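Long-range contacts in KLTH0A00704p (Lachancea thermotolerans, PDB 4J2G), which probably serves in autophagy as Atg13, its N-terminal HORMA domain mediating recruitment of the PI 3-kinase: residues 73-77 with 205-209; 95-99 with 124-128; 183-187 with 199-203; 219-225 with 262-266. The protein carries 1 engineered substitution. One frame throughout, in Å; residues are numbered along the deposited sequence.

Contact 1 of 4, residues 73-77 with 205-209; sequences ELKPW and RILDG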
loop_
_atom_site.group_PDB
_atom_site.type_symbol
_atom_site.label_atom_id
_atom_site.label_comp_id
_atom_site.label_asym_id
_atom_site.label_seq_id
_atom_site.Cartn_x
_atom_site.Cartn_y
_atom_site.Cartn_z
ATOM N N GLU A 73 11.943 -5.123 -9.330
ATOM C CA GLU A 73 11.385 -5.134 -7.981
ATOM C C GLU A 73 10.697 -6.474 -7.583
ATOM O O GLU A 73 10.666 -6.813 -6.397
ATOM C CB GLU A 73 10.411 -3.957 -7.800
ATOM C CG GLU A 73 11.103 -2.589 -7.882
ATOM C CD GLU A 73 10.332 -1.411 -7.214
ATOM O OE1 GLU A 73 9.146 -1.162 -7.582
ATOM O OE2 GLU A 73 10.934 -0.713 -6.332
ATOM N N LEU A 74 10.162 -7.233 -8.533
ATOM C CA LEU A 74 9.546 -8.526 -8.148
ATOM C C LEU A 74 10.561 -9.671 -8.055
ATOM O O LEU A 74 10.221 -10.772 -7.640
ATOM C CB LEU A 74 8.396 -8.884 -9.052
ATOM C CG LEU A 74 7.179 -7.982 -8.834
ATOM C CD1 LEU A 74 6.192 -8.186 -9.944
ATOM C CD2 LEU A 74 6.524 -8.315 -7.499
ATOM N N LYS A 75 11.833 -9.389 -8.347
ATOM C CA LYS A 75 12.871 -10.461 -8.328
ATOM C C LYS A 75 12.894 -11.342 -7.029
ATOM O O LYS A 75 12.917 -12.595 -7.112
ATOM C CB LYS A 75 14.248 -9.890 -8.684
ATOM C CG LYS A 75 15.422 -10.794 -8.348
ATOM C CD LYS A 75 16.506 -10.049 -7.566
ATOM C CE LYS A 75 16.228 -10.034 -6.067
ATOM N NZ LYS A 75 16.449 -8.662 -5.525
ATOM N N PRO A 76 12.823 -10.713 -5.831
ATOM C CA PRO A 76 12.788 -11.573 -4.686
ATOM C C PRO A 76 11.698 -12.641 -4.701
ATOM O O PRO A 76 11.871 -13.621 -3.987
ATOM C CB PRO A 76 12.532 -10.603 -3.545
ATOM C CG PRO A 76 13.194 -9.349 -4.013
ATOM C CD PRO A 76 12.731 -9.296 -5.424
ATOM N N TRP A 77 10.618 -12.494 -5.484
ATOM C CA TRP A 77 9.495 -13.496 -5.443
ATOM C C TRP A 77 9.416 -14.305 -6.709
ATOM O O TRP A 77 8.755 -15.362 -6.753
ATOM C CB TRP A 77 8.111 -12.769 -5.184
ATOM C CG TRP A 77 8.175 -12.064 -3.895
ATOM C CD1 TRP A 77 7.903 -12.630 -2.669
ATOM C CD2 TRP A 77 8.615 -10.713 -3.622
ATOM N NE1 TRP A 77 8.138 -11.741 -1.670
ATOM C CE2 TRP A 77 8.588 -10.558 -2.206
ATOM C CE3 TRP A 77 9.012 -9.639 -4.408
ATOM C CZ2 TRP A 77 8.927 -9.368 -1.562
ATOM C CZ3 TRP A 77 9.413 -8.434 -3.775
ATOM C CH2 TRP A 77 9.361 -8.310 -2.345
ATOM N N ARG A 205 5.554 1.312 -5.245
ATOM C CA ARG A 205 6.915 0.875 -5.120
ATOM C C ARG A 205 6.733 -0.375 -4.295
ATOM O O ARG A 205 5.981 -0.381 -3.325
ATOM C CB ARG A 205 7.688 1.927 -4.299
ATOM C CG ARG A 205 9.019 1.529 -3.766
ATOM C CD ARG A 205 9.720 2.681 -3.008
ATOM N NE ARG A 205 9.052 3.950 -3.251
ATOM C CZ ARG A 205 9.679 5.035 -3.673
ATOM N NH1 ARG A 205 10.991 4.979 -3.896
ATOM N NH2 ARG A 205 9.025 6.179 -3.852
ATOM N N ILE A 206 7.416 -1.423 -4.701
ATOM C CA ILE A 206 7.437 -2.674 -4.015
ATOM C C ILE A 206 8.756 -2.750 -3.337
ATOM O O ILE A 206 9.729 -2.347 -3.892
ATOM C CB ILE A 206 7.346 -3.799 -5.033
ATOM C CG1 ILE A 206 5.961 -3.751 -5.682
ATOM C CG2 ILE A 206 7.688 -5.100 -4.368
ATOM C CD1 ILE A 206 5.763 -4.613 -6.933
ATOM N N LEU A 207 8.765 -3.242 -2.109
ATOM C CA LEU A 207 9.930 -3.317 -1.247
ATOM C C LEU A 207 9.949 -4.688 -0.561
ATOM O O LEU A 207 8.868 -5.298 -0.247
ATOM C CB LEU A 207 9.855 -2.324 -0.118
ATOM C CG LEU A 207 9.852 -0.850 -0.565
ATOM C CD1 LEU A 207 9.584 0.091 0.598
ATOM C CD2 LEU A 207 11.166 -0.536 -1.251
ATOM N N ASP A 208 11.168 -5.185 -0.333
ATOM C CA ASP A 208 11.379 -6.361 0.537
ATOM C C ASP A 208 11.244 -5.857 1.975
ATOM O O ASP A 208 12.009 -5.021 2.441
ATOM C CB ASP A 208 12.742 -6.957 0.268
ATOM C CG ASP A 208 13.077 -8.155 1.162
ATOM O OD1 ASP A 208 12.620 -8.239 2.342
ATOM O OD2 ASP A 208 13.842 -9.013 0.645
ATOM N N GLY A 209 10.218 -6.316 2.671
ATOM C CA GLY A 209 9.982 -5.782 4.002
ATOM C C GLY A 209 10.806 -6.330 5.168
ATOM O O GLY A 209 10.591 -5.924 6.306
#
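Ile206 sends its two branches to different residues of the helix. CD1 reaches Leu74, lying 3.8 Å from Leu74 CD2, while CG2 meets the six-membered ring of Trp77, 3.8 Å from Trp77 CZ3. The Trp77 and Ile206 side chains run past each other in opposite directions. CG2 of Ile206 stands anti to its own backbone N and CG1 anti to its carbonyl carbon, which spreads the branches along the helix. Further down the strand, Trp77 CH2 comes edge-on to Leu207 O at 3.7 Å, with Asp208 CA obliquely beside it. At the other end Glu73, extended beyond CG, carries its carboxylate over the strand backbone. Ile206 N points almost straight at Glu73 OE1, 178° at the hydrogen, but at 3.4 Å the bond is weak. Helix 70-78 thus lies across strand 201-208, an outermost strand of the five-stranded antiparallel sheet of the HORMA domain, the axes of the short segments inclined at 43° and 8.1 Å apart at their closest. Pro76 CB rests on one face of the Trp77 indole. The ring's NE1 is bonded to Pro87 O, which fixes its rotation, and Phe30 of helix 18-39 meets it with planes about 25° apart. Leu35 and Cys38 of that helix touch Leu74 and Ile206. Arg205 turns its guanidinium away from Glu73 to a salt bridge with Glu126.

Contact 2 of 4, residues 95-99 with 124-128; sequences LDLAR and KSEIM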
loop_
_atom_site.group_PDB
_atom_site.type_symbol
_atom_site.label_atom_id
_atom_site.label_comp_id
_atom_site.label_asym_id
_atom_site.label_seq_id
_atom_site.Cartn_x
_atom_site.Cartn_y
_atom_site.Cartn_z
ATOM N N LEU A 95 1.564 9.952 -3.414
ATOM C CA LEU A 95 1.283 11.001 -4.343
ATOM C C LEU A 95 2.608 11.584 -4.756
ATOM O O LEU A 95 3.322 12.164 -3.927
ATOM C CB LEU A 95 0.383 12.040 -3.706
ATOM C CG LEU A 95 -0.101 13.201 -4.559
ATOM C CD1 LEU A 95 -0.889 12.708 -5.774
ATOM C CD2 LEU A 95 -0.940 14.098 -3.680
ATOM N N ASP A 96 2.945 11.381 -6.032
ATOM C CA ASP A 96 4.222 11.836 -6.623
ATOM C C ASP A 96 4.263 13.353 -6.923
ATOM O O ASP A 96 3.415 13.875 -7.656
ATOM C CB ASP A 96 4.459 11.048 -7.903
ATOM C CG ASP A 96 5.837 11.261 -8.484
ATOM O OD1 ASP A 96 6.524 12.272 -8.153
ATOM O OD2 ASP A 96 6.225 10.403 -9.309
ATOM N N LEU A 97 5.234 14.074 -6.369
ATOM C CA LEU A 97 5.215 15.547 -6.466
ATOM C C LEU A 97 6.328 16.131 -7.345
ATOM O O LEU A 97 6.580 17.338 -7.326
ATOM C CB LEU A 97 5.364 16.167 -5.086
ATOM C CG LEU A 97 4.308 15.814 -4.048
ATOM C CD1 LEU A 97 4.521 16.729 -2.863
ATOM C CD2 LEU A 97 2.904 15.947 -4.597
ATOM N N ALA A 98 7.008 15.255 -8.071
ATOM C CA ALA A 98 8.143 15.594 -8.929
ATOM C C ALA A 98 7.916 16.798 -9.863
ATOM O O ALA A 98 8.824 17.634 -10.016
ATOM C CB ALA A 98 8.557 14.367 -9.745
ATOM N N ARG A 99 6.717 16.884 -10.455
ATOM C CA ARG A 99 6.399 17.810 -11.561
ATOM C C ARG A 99 5.810 19.130 -11.117
ATOM O O ARG A 99 5.246 19.865 -11.957
ATOM C CB ARG A 99 5.382 17.166 -12.515
ATOM C CG ARG A 99 5.815 15.882 -13.176
ATOM C CD ARG A 99 7.028 16.097 -14.064
ATOM N NE ARG A 99 6.950 15.264 -15.266
ATOM C CZ ARG A 99 6.349 15.625 -16.398
ATOM N NH1 ARG A 99 5.765 16.816 -16.505
ATOM N NH2 ARG A 99 6.332 14.790 -17.426
ATOM N N LYS A 124 9.243 18.564 -1.087
ATOM C CA LYS A 124 9.027 17.172 -0.756
ATOM C C LYS A 124 8.757 16.390 -2.023
ATOM O O LYS A 124 8.153 16.894 -2.969
ATOM C CB LYS A 124 7.850 17.064 0.198
ATOM C CG LYS A 124 8.008 17.863 1.469
ATOM C CD LYS A 124 8.870 17.145 2.504
ATOM C CE LYS A 124 9.067 17.973 3.774
ATOM N NZ LYS A 124 10.071 17.284 4.643
ATOM N N SER A 125 9.222 15.167 -2.063
ATOM C CA SER A 125 9.241 14.408 -3.325
ATOM C C SER A 125 7.883 13.664 -3.538
ATOM O O SER A 125 7.401 13.552 -4.679
ATOM C CB SER A 125 10.369 13.390 -3.232
ATOM O OG SER A 125 10.244 12.687 -1.993
ATOM N N GLU A 126 7.289 13.195 -2.427
ATOM C CA GLU A 126 6.007 12.397 -2.422
ATOM C C GLU A 126 5.226 12.501 -1.102
ATOM O O GLU A 126 5.796 12.862 -0.075
ATOM C CB GLU A 126 6.289 10.910 -2.707
ATOM C CG GLU A 126 7.307 10.320 -1.770
ATOM C CD GLU A 126 7.597 8.856 -2.041
ATOM O OE1 GLU A 126 8.040 8.546 -3.170
ATOM O OE2 GLU A 126 7.378 8.015 -1.117
ATOM N N ILE A 127 3.920 12.196 -1.136
ATOM C CA ILE A 127 3.140 12.027 0.091
ATOM C C ILE A 127 2.684 10.601 0.123
ATOM O O ILE A 127 1.966 10.164 -0.795
ATOM C CB ILE A 127 1.929 12.962 0.100
ATOM C CG1 ILE A 127 2.421 14.404 0.026
ATOM C CG2 ILE A 127 0.945 12.700 1.283
ATOM C CD1 ILE A 127 1.378 15.374 -0.503
HETATM N N MSE A 128 3.076 9.876 1.173
HETATM C CA MSE A 128 2.669 8.483 1.373
HETATM C C MSE A 128 1.188 8.400 1.591
HETATM O O MSE A 128 0.626 9.213 2.304
HETATM C CB MSE A 128 3.334 8.028 2.655
HETATM C CG MSE A 128 4.693 7.465 2.382
HETATM SE SE MSE A 128 4.812 6.003 1.099
HETATM C CE MSE A 128 3.825 4.820 2.319
HETATM O O HOH W 1 8.668 18.157 -5.635
#
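Leu95 N gives its hydrogen to Ile127 O across 2.7 Å, the shortest polar bond between the two segments, and Ile127 N returns one to Leu95 O at 2.9 Å. The two residues therefore form an antiparallel hydrogen-bonded pair. One step on, Asp96 and Glu126 make the non-hydrogen-bonded pair, and there Glu126 CA donates a CA-H...O contact to Leu95 O. Where strand 89-96 ends, Leu97 N still reaches Ser125 O at 2.8 Å, and a water links Leu97 O to Lys124 O. Leu95 and Ile127 lie side by side pointing the same way, Leu95 CD2 4.1 Å from Ile127 CD1. Leu95 CG stands anti to the backbone N (chi1 -176°), and chi2 then turns CD2 toward Ile127. Leu97 crosses Ile127 at a slant and brings CD1 to the same methyl, its CB close over Ser125 O. Glu126 leads its carboxylate away to Arg205 and Arg218, whose salt bridges would balance its charge. Asp96 OD1 takes the hydrogen of Ala98 N at 3.0 Å, nearly straight at 168°, and turns the chain as it leaves the strand. A leucine in place of Asp96 would probably leave Ala98 N without this acceptor and the turn from Asp96 to Ala98 freer to shift. The whole is an antiparallel strand pair in the middle of the HORMA domain's sheet, strands 89-96 and 126-136, with an Asx turn where the first strand ends.

Contact 3 of 4, residues 183-187 with 199-203; sequences LQARL and PVKLG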
loop_
_atom_site.group_PDB
_atom_site.type_symbol
_atom_site.label_atom_id
_atom_site.label_comp_id
_atom_site.label_asym_id
_atom_site.label_seq_id
_atom_site.Cartn_x
_atom_site.Cartn_y
_atom_site.Cartn_z
ATOM N N LEU A 183 -9.042 9.388 -4.844
ATOM C CA LEU A 183 -8.083 10.362 -5.436
ATOM C C LEU A 183 -7.686 9.981 -6.876
ATOM O O LEU A 183 -7.616 10.858 -7.743
ATOM C CB LEU A 183 -6.813 10.516 -4.577
ATOM C CG LEU A 183 -5.725 11.431 -5.222
ATOM C CD1 LEU A 183 -6.229 12.861 -5.343
ATOM C CD2 LEU A 183 -4.491 11.431 -4.325
ATOM N N GLN A 184 -7.403 8.688 -7.129
ATOM C CA GLN A 184 -7.089 8.223 -8.474
ATOM C C GLN A 184 -8.279 8.593 -9.427
ATOM O O GLN A 184 -8.079 9.256 -10.457
ATOM C CB GLN A 184 -6.796 6.720 -8.444
ATOM C CG GLN A 184 -6.624 5.980 -9.784
ATOM C CD GLN A 184 -5.278 6.245 -10.488
ATOM O OE1 GLN A 184 -4.420 6.993 -10.002
ATOM N NE2 GLN A 184 -5.098 5.622 -11.645
ATOM N N ALA A 185 -9.511 8.219 -9.056
ATOM C CA ALA A 185 -10.681 8.608 -9.849
ATOM C C ALA A 185 -10.586 10.092 -10.260
ATOM O O ALA A 185 -10.678 10.433 -11.423
ATOM C CB ALA A 185 -11.939 8.393 -9.064
ATOM N N ARG A 186 -10.418 10.978 -9.299
ATOM C CA ARG A 186 -10.424 12.406 -9.631
ATOM C C ARG A 186 -9.232 12.830 -10.464
ATOM O O ARG A 186 -9.323 13.744 -11.221
ATOM C CB ARG A 186 -10.690 13.269 -8.389
ATOM C CG ARG A 186 -9.810 14.478 -8.126
ATOM C CD ARG A 186 -10.420 15.186 -6.924
ATOM N NE ARG A 186 -11.303 14.238 -6.225
ATOM C CZ ARG A 186 -12.308 14.569 -5.412
ATOM N NH1 ARG A 186 -12.591 15.851 -5.148
ATOM N NH2 ARG A 186 -13.037 13.605 -4.853
ATOM N N LEU A 187 -8.143 12.110 -10.393
ATOM C CA LEU A 187 -6.979 12.450 -11.195
ATOM C C LEU A 187 -7.132 12.025 -12.655
ATOM O O LEU A 187 -6.527 12.621 -13.542
ATOM C CB LEU A 187 -5.705 11.792 -10.604
ATOM C CG LEU A 187 -5.149 12.592 -9.410
ATOM C CD1 LEU A 187 -3.849 11.955 -8.886
ATOM C CD2 LEU A 187 -4.847 13.994 -9.924
ATOM N N PRO A 199 0.455 17.210 -13.668
ATOM C CA PRO A 199 0.720 17.995 -12.441
ATOM C C PRO A 199 1.241 17.097 -11.254
ATOM O O PRO A 199 2.325 17.360 -10.679
ATOM C CB PRO A 199 -0.658 18.637 -12.142
ATOM C CG PRO A 199 -1.660 17.691 -12.808
ATOM C CD PRO A 199 -0.929 16.699 -13.708
ATOM N N VAL A 200 0.456 16.082 -10.874
ATOM C CA VAL A 200 0.808 15.107 -9.824
ATOM C C VAL A 200 0.188 13.757 -10.198
ATOM O O VAL A 200 -0.898 13.723 -10.732
ATOM C CB VAL A 200 0.327 15.523 -8.409
ATOM C CG1 VAL A 200 0.954 16.845 -7.945
ATOM C CG2 VAL A 200 -1.191 15.632 -8.345
ATOM N N LYS A 201 0.893 12.656 -9.963
ATOM C CA LYS A 201 0.313 11.330 -10.212
ATOM C C LYS A 201 0.529 10.430 -8.998
ATOM O O LYS A 201 1.305 10.760 -8.110
ATOM C CB LYS A 201 0.938 10.700 -11.456
ATOM C CG LYS A 201 2.458 10.636 -11.362
ATOM C CD LYS A 201 3.126 9.956 -12.552
ATOM C CE LYS A 201 4.640 10.066 -12.417
ATOM N NZ LYS A 201 5.432 9.311 -13.439
ATOM N N LEU A 202 -0.196 9.319 -8.972
ATOM C CA LEU A 202 0.001 8.265 -8.019
ATOM C C LEU A 202 1.102 7.369 -8.511
ATOM O O LEU A 202 1.256 7.228 -9.679
ATOM C CB LEU A 202 -1.290 7.443 -7.885
ATOM C CG LEU A 202 -2.185 7.757 -6.682
ATOM C CD1 LEU A 202 -2.221 9.224 -6.356
ATOM C CD2 LEU A 202 -3.619 7.230 -6.808
ATOM N N GLY A 203 1.878 6.786 -7.594
ATOM C CA GLY A 203 2.967 5.861 -7.876
ATOM C C GLY A 203 2.884 4.762 -6.795
ATOM O O GLY A 203 2.194 4.931 -5.796
HETATM O O HOH W 2 -2.437 8.711 -10.968
#
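Leu202 points its side chain at the last turns of helix 179-187, which packs against the edge strand 201-208 of the HORMA domain's five-stranded sheet. Between the short segments the axes stand 9.2 Å apart, and their directions differ by 137°. Each leucine-leucine meeting is oblique. CD1 of Leu202 is shared by the helix leucines, 3.8 Å from Leu183 CD2 and 4.1 Å from Leu187 CD1. Leu183 reaches it with CG anti to the backbone N (chi1 175°), whereas Leu187 has CG anti to the carbonyl carbon. The other methyl, CD2, fits against Gln184, touching its CB and lying close to the amide oxygen. An alanine in place of Leu202 would probably open a gap between Leu183, Leu187 and Gln184, with their side chains losing the methyls they close upon. Towards the start of the strand Leu187 continues the apolar row: its CD2 is 4.3 Å from Val200 CG2, and CD1 lies near Val200 O. Leu95 of the adjoining strand 89-96 also touches Leu183, Val200 and Leu202. No direct hydrogen bond joins the segments 183-187 and 199-203; the polar link goes through a water. Gln184, bent at chi2 (75°), turns its amide oxygen toward the strand, so that the water donates to Gln184 OE1 at 2.8 Å and accepts from Leu202 N at 3.1 Å.

Contact 4 of 4, residues 219-225 with 262-266; sequences IGLSKSL and SYRKD. With SO4 (sulfate ion), chain C.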
loop_
_atom_site.group_PDB
_atom_site.type_symbol
_atom_site.label_atom_id
_atom_site.label_comp_id
_atom_site.label_asym_id
_atom_site.label_seq_id
_atom_site.Cartn_x
_atom_site.Cartn_y
_atom_site.Cartn_z
ATOM N N ILE A 219 6.680 13.280 2.621
ATOM C CA ILE A 219 5.741 13.321 3.737
ATOM C C ILE A 219 5.329 11.874 4.032
ATOM O O ILE A 219 4.557 11.256 3.257
ATOM C CB ILE A 219 4.463 14.124 3.395
ATOM C CG1 ILE A 219 4.756 15.568 2.982
ATOM C CG2 ILE A 219 3.448 14.087 4.531
ATOM C CD1 ILE A 219 5.166 16.477 4.109
ATOM N N GLY A 220 5.804 11.343 5.157
ATOM C CA GLY A 220 5.549 9.982 5.598
ATOM C C GLY A 220 4.088 9.735 6.031
ATOM O O GLY A 220 3.346 10.668 6.330
ATOM N N LEU A 221 3.670 8.473 6.065
ATOM C CA LEU A 221 2.391 8.135 6.720
ATOM C C LEU A 221 2.237 8.736 8.121
ATOM O O LEU A 221 1.120 9.076 8.512
ATOM C CB LEU A 221 2.218 6.615 6.797
ATOM C CG LEU A 221 1.646 5.922 5.562
ATOM C CD1 LEU A 221 1.276 4.526 6.001
ATOM C CD2 LEU A 221 0.445 6.659 4.902
ATOM N N SER A 222 3.351 8.865 8.866
ATOM C CA SER A 222 3.340 9.401 10.265
ATOM C C SER A 222 2.896 10.879 10.415
ATOM O O SER A 222 2.306 11.241 11.440
ATOM C CB SER A 222 4.708 9.211 10.952
ATOM O OG SER A 222 5.696 10.136 10.430
ATOM N N LYS A 223 3.191 11.709 9.410
ATOM C CA LYS A 223 2.781 13.102 9.389
ATOM C C LYS A 223 1.259 13.198 9.240
ATOM O O LYS A 223 0.668 12.844 8.226
ATOM C CB LYS A 223 3.514 13.878 8.274
ATOM C CG LYS A 223 4.904 14.383 8.662
ATOM C CD LYS A 223 4.881 15.663 9.527
ATOM C CE LYS A 223 4.768 15.384 11.036
ATOM N NZ LYS A 223 5.547 16.347 11.882
ATOM N N SER A 224 0.607 13.660 10.274
ATOM C CA SER A 224 -0.799 13.866 10.196
ATOM C C SER A 224 -0.747 15.232 9.587
ATOM O O SER A 224 0.269 15.945 9.705
ATOM C CB SER A 224 -1.372 13.883 11.615
ATOM O OG SER A 224 -0.854 14.979 12.306
ATOM N N LEU A 225 -1.775 15.636 8.906
ATOM C CA LEU A 225 -1.578 16.908 8.183
ATOM C C LEU A 225 -2.646 17.881 8.658
ATOM O O LEU A 225 -2.553 19.086 8.477
ATOM C CB LEU A 225 -1.741 16.635 6.684
ATOM C CG LEU A 225 -0.554 15.807 6.181
ATOM C CD1 LEU A 225 -0.877 15.206 4.805
ATOM C CD2 LEU A 225 0.718 16.688 6.163
ATOM N N SER A 262 -2.177 -0.275 5.955
ATOM C CA SER A 262 -2.371 0.980 6.708
ATOM C C SER A 262 -2.436 2.105 5.712
ATOM O O SER A 262 -1.602 2.157 4.808
ATOM C CB SER A 262 -1.161 1.221 7.573
ATOM O OG SER A 262 -1.225 0.274 8.633
ATOM N N TYR A 263 -3.412 3.004 5.885
ATOM C CA TYR A 263 -3.637 4.077 4.953
ATOM C C TYR A 263 -4.062 5.407 5.605
ATOM O O TYR A 263 -4.752 5.431 6.585
ATOM C CB TYR A 263 -4.627 3.660 3.882
ATOM C CG TYR A 263 -5.965 3.234 4.439
ATOM C CD1 TYR A 263 -6.186 1.889 4.819
ATOM C CD2 TYR A 263 -7.000 4.119 4.552
ATOM C CE1 TYR A 263 -7.409 1.481 5.328
ATOM C CE2 TYR A 263 -8.263 3.726 5.044
ATOM C CZ TYR A 263 -8.462 2.398 5.406
ATOM O OH TYR A 263 -9.679 2.030 5.925
ATOM N N ARG A 264 -3.598 6.518 5.055
ATOM C CA ARG A 264 -4.093 7.833 5.427
ATOM C C ARG A 264 -5.606 7.936 5.123
ATOM O O ARG A 264 -6.015 7.769 3.978
ATOM C CB ARG A 264 -3.260 8.833 4.586
ATOM C CG ARG A 264 -3.416 10.261 5.021
ATOM C CD ARG A 264 -2.635 11.221 4.082
ATOM N NE ARG A 264 -1.208 10.961 4.116
ATOM C CZ ARG A 264 -0.370 11.308 5.114
ATOM N NH1 ARG A 264 -0.780 11.925 6.199
ATOM N NH2 ARG A 264 0.913 11.023 5.015
ATOM N N LYS A 265 -6.437 8.133 6.159
ATOM C CA LYS A 265 -7.895 8.390 6.038
ATOM C C LYS A 265 -8.331 9.476 5.068
ATOM O O LYS A 265 -9.348 9.350 4.411
ATOM C CB LYS A 265 -8.499 8.773 7.403
ATOM C CG LYS A 265 -8.513 7.655 8.473
ATOM C CD LYS A 265 -8.757 8.259 9.855
ATOM C CE LYS A 265 -9.331 7.239 10.798
ATOM N NZ LYS A 265 -9.381 7.851 12.146
ATOM N N ASP A 266 -7.583 10.576 5.003
ATOM C CA ASP A 266 -7.963 11.641 4.112
ATOM C C ASP A 266 -7.022 11.744 2.883
ATOM O O ASP A 266 -5.798 11.876 3.034
ATOM C CB ASP A 266 -7.849 12.921 4.934
ATOM C CG ASP A 266 -8.683 12.878 6.163
ATOM O OD1 ASP A 266 -9.836 13.375 6.044
ATOM O OD2 ASP A 266 -8.195 12.386 7.231
HETATM S S SO4 C . 6.315 6.557 7.450
HETATM O O1 SO4 C . 6.262 5.367 8.273
HETATM O O2 SO4 C . 5.726 7.578 8.327
HETATM O O3 SO4 C . 7.620 7.092 6.996
HETATM O O4 SO4 C . 5.588 6.252 6.201
#
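Arg264 gives an N-H from each of NH1 and NH2 to a carbonyl of the loop 219-225, both oxygens near the guanidinium plane. NH1 donates to Lys223 O at 2.7 Å, 165° at the hydrogen, nearly in line with the C=O bond. NH2 donates to Gly220 O at 2.8 Å, more bent at 135° and from above the carbonyl plane; Lys223 N, closing the type I turn Gly220 to Lys223, reaches the same oxygen from the opposite face. The chain bends at chi3 (-63°), bringing the flat group round to these acceptors, while NE is bonded to Met128 O in the neighbouring strand. Van der Waals contacts add to this: Leu225 CD1 sits over one face of the guanidinium, 3.6 Å from Arg264 NH1. Leu221 spreads its methyls along the strand, CD1 3.9 Å from Ser262 O and CD2 near Arg264 N. Anion binding occupies the other side of the turn: a sulfate, probably from the crystallisation liquor, accepts from Leu221 N through O4 at 2.9 Å and from Ser222 N through O2 at 2.8 Å. A weak bond from the Ser222 hydroxyl and another bond from Arg131 add to these. Arg264, buried at the end of strand 255-264, thus ties both ends of the turn to the HORMA sheet, and the carbonyl oxygens of Gly220, Lys223 and Met128 would help stabilise its charge.

All four contacts gather on the five-stranded antiparallel sheet of the HORMA domain. Along the chain, contact 1 opens first, at helix 70-78, and closes on strand 201-208 only after contacts 2 and 3; contact 4 follows. Contacts 1 and 3 share that edge strand, where helices 70-78 and 179-187 pack; the centres of the two contacts lie about 23 Å apart. Contact 2 joins the next two strands and lies about 11 Å from contact 3 and about 13 Å from contact 4, centre to centre, touching both; Arg205 bridges it to contact 1. Contacts 1 and 4 lie on opposite sides of the chain's centre. The sheet carries two helices on its edge strand and, further in, the loop 219-225 held by strands 126-136 and 255-264.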